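WbbZ protein (Klebsiella pneumoniae subsp. pneumoniae NTUH-K2044, PDB 6X1L) is of unknown function but belongs to the polysaccharide pyruvyl transferase family, so it may transfer pyruvyl groups to a polysaccharide. Local coordinates at residues Tyr159-Pro164 / Phe216-Lys221; Val223-Leu228 / Val241-Asn246. All blocks are in the same frame, centred on the assembly; numbering follows the deposited sequence.

In the fold
Both contacts lie on the part of the chain built round the four-stranded parallel sheet, and they follow one another without nesting or crossing. Interaction 1 comes first. It closes a loop of 51 residues, which holds strand 167-172 and most of helix 203-218, by joining the segment before that strand to the end of that helix. Strand 220-225 starts inside its second segment and runs on into interaction 2. There 223-228 pairs with 241-246 and closes a short loop carrying most of helix 228-236. The centres are about 18 Å apart, and the two meet where Leu-217 CD2 packs 4.0 Å from Val-223 CG2.

Interaction 1. Residues Tyr159-Pro164 / Phe216-Lys221; sequences YLSLKP and FLEEYK
Glu-218, in the last turn of helix 203-218, carries most of this contact through its carboxylate, which reaches the backbone of Ser-161 and Leu-162. Its CG lies beside the backbone N (chi1 -80°) and the chain beyond is extended, which carries the acid group out to the loop. Glu-218 OE1 takes two bonds. Ser-161 N meets the syn lone pair of Glu-218 OE1 at 2.9 Å with a fairly straight N-H, and Ser-161 OG comes to Glu-218 OE1 from above the carboxylate plane at 2.6 Å. Glu-218 OE2 accepts from Leu-162 N at 2.9 Å, on the syn side but tilted out of the plane. A weak bond from Ser-161 N also reaches Glu-218 OE2. Donors on both oxygens fix the rotation of the carboxylate, and they would probably favour its charged form. Ser-161 OG in turn accepts from Lys-163 N at 3.3 Å, which makes an ST turn. Leu-160 crosses the Glu-218 side chain at about a right angle, with Leu-160 CB 3.6 Å from Glu-218 OE2.

Glu-219 follows. Glu-219 OE2 lies 3.3 Å from Lys-163 CD, while Lys-163 NZ is 4.0 Å from the same oxygen, a long salt bridge. Glu-219 CG passes Pro-164 O at 3.7 Å; that buried carbonyl has no polar partner.

Lys-239 NZ hydrogen-bonds the carbonyls of Glu-218 and Tyr-220, and Phe-204 of the second subunit packs on Ser-161. The contact thus fastens the loop leading to strand 167-172 against the junction between helix 203-218 and strand 220-225.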
loop_
_atom_site.group_PDB
_atom_site.type_symbol
_atom_site.label_atom_id
_atom_site.label_comp_id
_atom_site.label_asym_id
_atom_site.label_seq_id
_atom_site.Cartn_x
_atom_site.Cartn_y
_atom_site.Cartn_z
ATOM N N TYR A 159 8.885 3.459 10.765
ATOM C CA TYR A 159 8.474 2.940 9.468
ATOM C C TYR A 159 9.410 1.867 8.927
ATOM O O TYR A 159 9.037 1.163 7.983
ATOM C CB TYR A 159 8.391 4.079 8.443
ATOM C CG TYR A 159 7.435 5.187 8.814
ATOM C CD1 TYR A 159 7.843 6.241 9.632
ATOM C CD2 TYR A 159 6.132 5.195 8.337
ATOM C CE1 TYR A 159 6.975 7.255 9.974
ATOM C CE2 TYR A 159 5.253 6.215 8.671
ATOM C CZ TYR A 159 5.683 7.243 9.490
ATOM O OH TYR A 159 4.816 8.258 9.835
ATOM N N LEU A 160 10.608 1.732 9.489
ATOM C CA LEU A 160 11.632 0.880 8.904
ATOM C C LEU A 160 11.339 -0.592 9.162
ATOM O O LEU A 160 10.835 -0.968 10.225
ATOM C CB LEU A 160 13.009 1.241 9.466
ATOM C CG LEU A 160 13.463 2.691 9.270
ATOM C CD1 LEU A 160 14.828 2.932 9.906
ATOM C CD2 LEU A 160 13.485 3.062 7.795
ATOM N N SER A 161 11.658 -1.424 8.178
ATOM C CA SER A 161 11.637 -2.868 8.365
ATOM C C SER A 161 12.997 -3.422 8.757
ATOM O O SER A 161 13.063 -4.527 9.312
ATOM C CB SER A 161 11.162 -3.564 7.085
ATOM O OG SER A 161 12.140 -3.469 6.059
ATOM N N LEU A 162 14.071 -2.680 8.478
ATOM C CA LEU A 162 15.450 -3.102 8.743
ATOM C C LEU A 162 15.814 -4.364 7.966
ATOM O O LEU A 162 16.709 -5.115 8.362
ATOM C CB LEU A 162 15.701 -3.301 10.240
ATOM C CG LEU A 162 15.496 -2.057 11.104
ATOM C CD1 LEU A 162 15.948 -2.313 12.535
ATOM C CD2 LEU A 162 16.233 -0.872 10.503
ATOM N N LYS A 163 15.129 -4.606 6.855
ATOM C CA LYS A 163 15.496 -5.713 5.987
ATOM C C LYS A 163 16.778 -5.376 5.228
ATOM O O LYS A 163 16.950 -4.242 4.772
ATOM C CB LYS A 163 14.369 -6.025 5.003
ATOM C CG LYS A 163 13.757 -7.401 5.199
ATOM C CD LYS A 163 12.759 -7.725 4.106
ATOM C CE LYS A 163 12.330 -9.175 4.176
ATOM N NZ LYS A 163 13.470 -10.112 3.987
ATOM N N PRO A 164 17.690 -6.331 5.075
ATOM C CA PRO A 164 19.000 -6.022 4.490
ATOM C C PRO A 164 18.905 -5.642 3.018
ATOM O O PRO A 164 17.954 -5.981 2.311
ATOM C CB PRO A 164 19.789 -7.327 4.670
ATOM C CG PRO A 164 19.032 -8.112 5.698
ATOM C CD PRO A 164 17.599 -7.729 5.529
ATOM N N PHE A 216 9.857 -1.249 0.263
ATOM C CA PHE A 216 10.357 -1.521 -1.079
ATOM C C PHE A 216 11.766 -0.974 -1.252
ATOM O O PHE A 216 12.665 -1.676 -1.729
ATOM C CB PHE A 216 9.410 -0.916 -2.116
ATOM C CG PHE A 216 9.903 -1.036 -3.528
ATOM C CD1 PHE A 216 9.696 -2.206 -4.249
ATOM C CD2 PHE A 216 10.579 0.013 -4.135
ATOM C CE1 PHE A 216 10.148 -2.327 -5.548
ATOM C CE2 PHE A 216 11.038 -0.104 -5.438
ATOM C CZ PHE A 216 10.820 -1.276 -6.144
ATOM N N LEU A 217 11.979 0.280 -0.846
ATOM C CA LEU A 217 13.246 0.948 -1.119
ATOM C C LEU A 217 14.377 0.426 -0.245
ATOM O O LEU A 217 15.536 0.437 -0.672
ATOM C CB LEU A 217 13.084 2.457 -0.917
ATOM C CG LEU A 217 12.095 3.141 -1.859
ATOM C CD1 LEU A 217 11.791 4.553 -1.370
ATOM C CD2 LEU A 217 12.658 3.170 -3.273
ATOM N N GLU A 218 14.067 -0.022 0.978
ATOM C CA GLU A 218 15.108 -0.441 1.915
ATOM C C GLU A 218 16.032 -1.503 1.328
ATOM O O GLU A 218 17.218 -1.555 1.677
ATOM C CB GLU A 218 14.478 -0.973 3.204
ATOM C CG GLU A 218 14.009 0.092 4.187
ATOM C CD GLU A 218 13.357 -0.511 5.425
ATOM O OE1 GLU A 218 12.181 -0.925 5.345
ATOM O OE2 GLU A 218 14.025 -0.584 6.478
ATOM N N GLU A 219 15.515 -2.355 0.446
ATOM C CA GLU A 219 16.266 -3.506 -0.046
ATOM C C GLU A 219 17.149 -3.183 -1.245
ATOM O O GLU A 219 17.816 -4.088 -1.761
ATOM C CB GLU A 219 15.300 -4.645 -0.397
ATOM C CG GLU A 219 14.631 -5.263 0.824
ATOM C CD GLU A 219 13.729 -6.446 0.486
ATOM O OE1 GLU A 219 12.760 -6.273 -0.289
ATOM O OE2 GLU A 219 13.994 -7.555 0.999
ATOM N N TYR A 220 17.182 -1.931 -1.692
ATOM C CA TYR A 220 17.989 -1.520 -2.830
ATOM C C TYR A 220 19.154 -0.650 -2.376
ATOM O O TYR A 220 19.077 0.044 -1.358
ATOM C CB TYR A 220 17.157 -0.745 -3.854
ATOM C CG TYR A 220 16.130 -1.574 -4.588
ATOM C CD1 TYR A 220 16.471 -2.281 -5.736
ATOM C CD2 TYR A 220 14.815 -1.638 -4.145
ATOM C CE1 TYR A 220 15.532 -3.034 -6.416
ATOM C CE2 TYR A 220 13.871 -2.384 -4.816
ATOM C CZ TYR A 220 14.232 -3.081 -5.950
ATOM O OH TYR A 220 13.290 -3.825 -6.618
ATOM N N LYS A 221 20.236 -0.688 -3.149
ATOM C CA LYS A 221 21.376 0.186 -2.915
ATOM C C LYS A 221 21.287 1.491 -3.696
ATOM O O LYS A 221 21.704 2.534 -3.185
ATOM C CB LYS A 221 22.681 -0.535 -3.272
ATOM C CG LYS A 221 23.936 0.176 -2.788
ATOM C CD LYS A 221 25.162 -0.715 -2.916
#

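Interaction 2. Residues Val223-Leu228 / Val241-Asn246; sequences VNTDRL and VNFYPN
Val-223, Asn-224 and Thr-225 pair in parallel with Val-241, Asn-242 and Phe-243. Three backbone hydrogen bonds hold the strands. Asn-242 makes two of them: its N gives to Val-223 O at 2.8 Å, and its O accepts from Thr-225 N at 3.0 Å. Tyr-244 N then bonds Thr-225 O at 2.8 Å, just past the last paired residue. CA-H...O contacts run alongside.

One side-chain bond adds to these. Asn-242 ND2 gives to Asn-224 OD1 at 2.7 Å, almost in line with the C=O. The two amides lie side by side with planes 12° apart, on the sheet face that carries Asn-224 and Asn-242. Asn-224 ND2 bonds Asn-171 OD1 on the next strand, so three amides run in a row.

The ring packing centres on Phe-243. Its CG is anti to the backbone N (chi1 -164°); this turns the ring edge toward the backbone at Thr-225 and Asp-226. Phe-243 CD1 lies 3.3 Å from Thr-225 O. The apolar contact is Phe-243 CZ to Leu-228 CD1, 3.7 Å.

Thr-225 OG1 accepts from Arg-227 N at 2.8 Å, an ST turn just before helix 228-236, and also bonds Cys-172 O. Asn-251 ND2 bonds the carbonyls of Asp-226 and Tyr-244.

Strand 220-225, helix 228-236 and strand 240-243 form a beta-alpha-beta unit within a parallel sheet flanked by helices. Such a Rossmann-like domain is consistent with the GT-B clan assignment.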
loop_
_atom_site.group_PDB
_atom_site.type_symbol
_atom_site.label_atom_id
_atom_site.label_comp_id
_atom_site.label_asym_id
_atom_site.label_seq_id
_atom_site.Cartn_x
_atom_site.Cartn_y
_atom_site.Cartn_z
ATOM N N VAL A 223 18.690 4.028 -6.179
ATOM C CA VAL A 223 17.323 4.358 -6.563
ATOM C C VAL A 223 17.371 5.420 -7.654
ATOM O O VAL A 223 18.001 6.470 -7.477
ATOM C CB VAL A 223 16.500 4.850 -5.357
ATOM C CG1 VAL A 223 15.078 5.177 -5.782
ATOM C CG2 VAL A 223 16.507 3.811 -4.244
ATOM N N ASN A 224 16.715 5.141 -8.779
ATOM C CA ASN A 224 16.588 6.078 -9.891
ATOM C C ASN A 224 15.127 6.500 -9.986
ATOM O O ASN A 224 14.246 5.645 -10.118
ATOM C CB ASN A 224 17.040 5.437 -11.206
ATOM C CG ASN A 224 18.444 4.867 -11.135
ATOM O OD1 ASN A 224 19.390 5.563 -10.771
ATOM N ND2 ASN A 224 18.587 3.592 -11.491
ATOM N N THR A 225 14.862 7.806 -9.939
ATOM C CA THR A 225 13.466 8.224 -9.917
ATOM C C THR A 225 13.307 9.653 -10.418
ATOM O O THR A 225 14.241 10.459 -10.362
ATOM C CB THR A 225 12.875 8.098 -8.506
ATOM O OG1 THR A 225 11.479 8.413 -8.538
ATOM C CG2 THR A 225 13.580 9.034 -7.531
ATOM N N ASP A 226 12.106 9.939 -10.930
ATOM C CA ASP A 226 11.612 11.291 -11.168
ATOM C C ASP A 226 10.417 11.606 -10.271
ATOM O O ASP A 226 9.633 12.513 -10.573
ATOM C CB ASP A 226 11.242 11.483 -12.642
ATOM C CG ASP A 226 10.076 10.594 -13.089
ATOM O OD1 ASP A 226 9.537 9.829 -12.267
ATOM O OD2 ASP A 226 9.692 10.662 -14.276
ATOM N N ARG A 227 10.254 10.841 -9.193
ATOM C CA ARG A 227 9.160 10.996 -8.246
ATOM C C ARG A 227 9.713 11.628 -6.977
ATOM O O ARG A 227 10.555 11.026 -6.303
ATOM C CB ARG A 227 8.520 9.642 -7.931
ATOM C CG ARG A 227 7.741 9.023 -9.074
ATOM C CD ARG A 227 6.452 9.783 -9.329
ATOM N NE ARG A 227 5.471 8.966 -10.037
ATOM C CZ ARG A 227 4.282 9.412 -10.431
ATOM N NH1 ARG A 227 3.930 10.671 -10.191
ATOM N NH2 ARG A 227 3.445 8.602 -11.070
ATOM N N LEU A 228 9.223 12.826 -6.651
ATOM C CA LEU A 228 9.823 13.626 -5.585
ATOM C C LEU A 228 9.939 12.840 -4.285
ATOM O O LEU A 228 11.020 12.753 -3.692
ATOM C CB LEU A 228 9.003 14.897 -5.365
ATOM C CG LEU A 228 9.510 15.804 -4.246
ATOM C CD1 LEU A 228 10.943 16.234 -4.523
ATOM C CD2 LEU A 228 8.601 17.016 -4.108
ATOM N N VAL A 241 20.981 8.011 -4.739
ATOM C CA VAL A 241 19.750 8.431 -5.400
ATOM C C VAL A 241 20.092 9.237 -6.645
ATOM O O VAL A 241 20.868 10.198 -6.577
ATOM C CB VAL A 241 18.858 9.253 -4.456
ATOM C CG1 VAL A 241 17.551 9.626 -5.146
ATOM C CG2 VAL A 241 18.602 8.484 -3.174
ATOM N N ASN A 242 19.500 8.850 -7.772
ATOM C CA ASN A 242 19.627 9.568 -9.039
ATOM C C ASN A 242 18.259 10.163 -9.359
ATOM O O ASN A 242 17.348 9.452 -9.795
ATOM C CB ASN A 242 20.119 8.639 -10.143
ATOM C CG ASN A 242 21.505 8.094 -9.865
ATOM O OD1 ASN A 242 22.432 8.851 -9.576
ATOM N ND2 ASN A 242 21.650 6.776 -9.931
ATOM N N PHE A 243 18.124 11.466 -9.135
ATOM C CA PHE A 243 16.850 12.171 -9.210
ATOM C C PHE A 243 16.741 12.891 -10.551
ATOM O O PHE A 243 17.657 13.621 -10.943
ATOM C CB PHE A 243 16.743 13.163 -8.051
ATOM C CG PHE A 243 15.357 13.677 -7.800
ATOM C CD1 PHE A 243 14.250 13.035 -8.325
ATOM C CD2 PHE A 243 15.165 14.817 -7.028
ATOM C CE1 PHE A 243 12.977 13.516 -8.084
ATOM C CE2 PHE A 243 13.900 15.303 -6.787
ATOM C CZ PHE A 243 12.804 14.651 -7.311
ATOM N N TYR A 244 15.611 12.692 -11.247
ATOM C CA TYR A 244 15.417 13.253 -12.578
ATOM C C TYR A 244 14.334 14.333 -12.575
ATOM O O TYR A 244 13.418 14.305 -11.744
ATOM C CB TYR A 244 15.037 12.153 -13.578
ATOM C CG TYR A 244 16.181 11.221 -13.915
ATOM C CD1 TYR A 244 16.580 10.227 -13.029
ATOM C CD2 TYR A 244 16.861 11.335 -15.120
ATOM C CE1 TYR A 244 17.625 9.377 -13.335
ATOM C CE2 TYR A 244 17.904 10.487 -15.434
ATOM C CZ TYR A 244 18.281 9.511 -14.538
ATOM O OH TYR A 244 19.321 8.669 -14.848
ATOM N N PRO A 245 14.402 15.292 -13.496
ATOM C CA PRO A 245 13.482 16.434 -13.456
ATOM C C PRO A 245 12.115 16.113 -14.052
ATOM O O PRO A 245 11.884 15.061 -14.651
ATOM C CB PRO A 245 14.204 17.494 -14.295
ATOM C CG PRO A 245 15.009 16.706 -15.264
ATOM C CD PRO A 245 15.430 15.451 -14.542
ATOM N N ASN A 246 11.200 17.058 -13.850
ATOM C CA ASN A 246 9.901 17.093 -14.507
ATOM C C ASN A 246 9.577 18.558 -14.801
ATOM O O ASN A 246 10.447 19.432 -14.737
ATOM C CB ASN A 246 8.831 16.403 -13.647
ATOM C CG ASN A 246 8.687 17.033 -12.277
ATOM O OD1 ASN A 246 9.476 17.897 -11.890
ATOM N ND2 ASN A 246 7.682 16.593 -11.528
#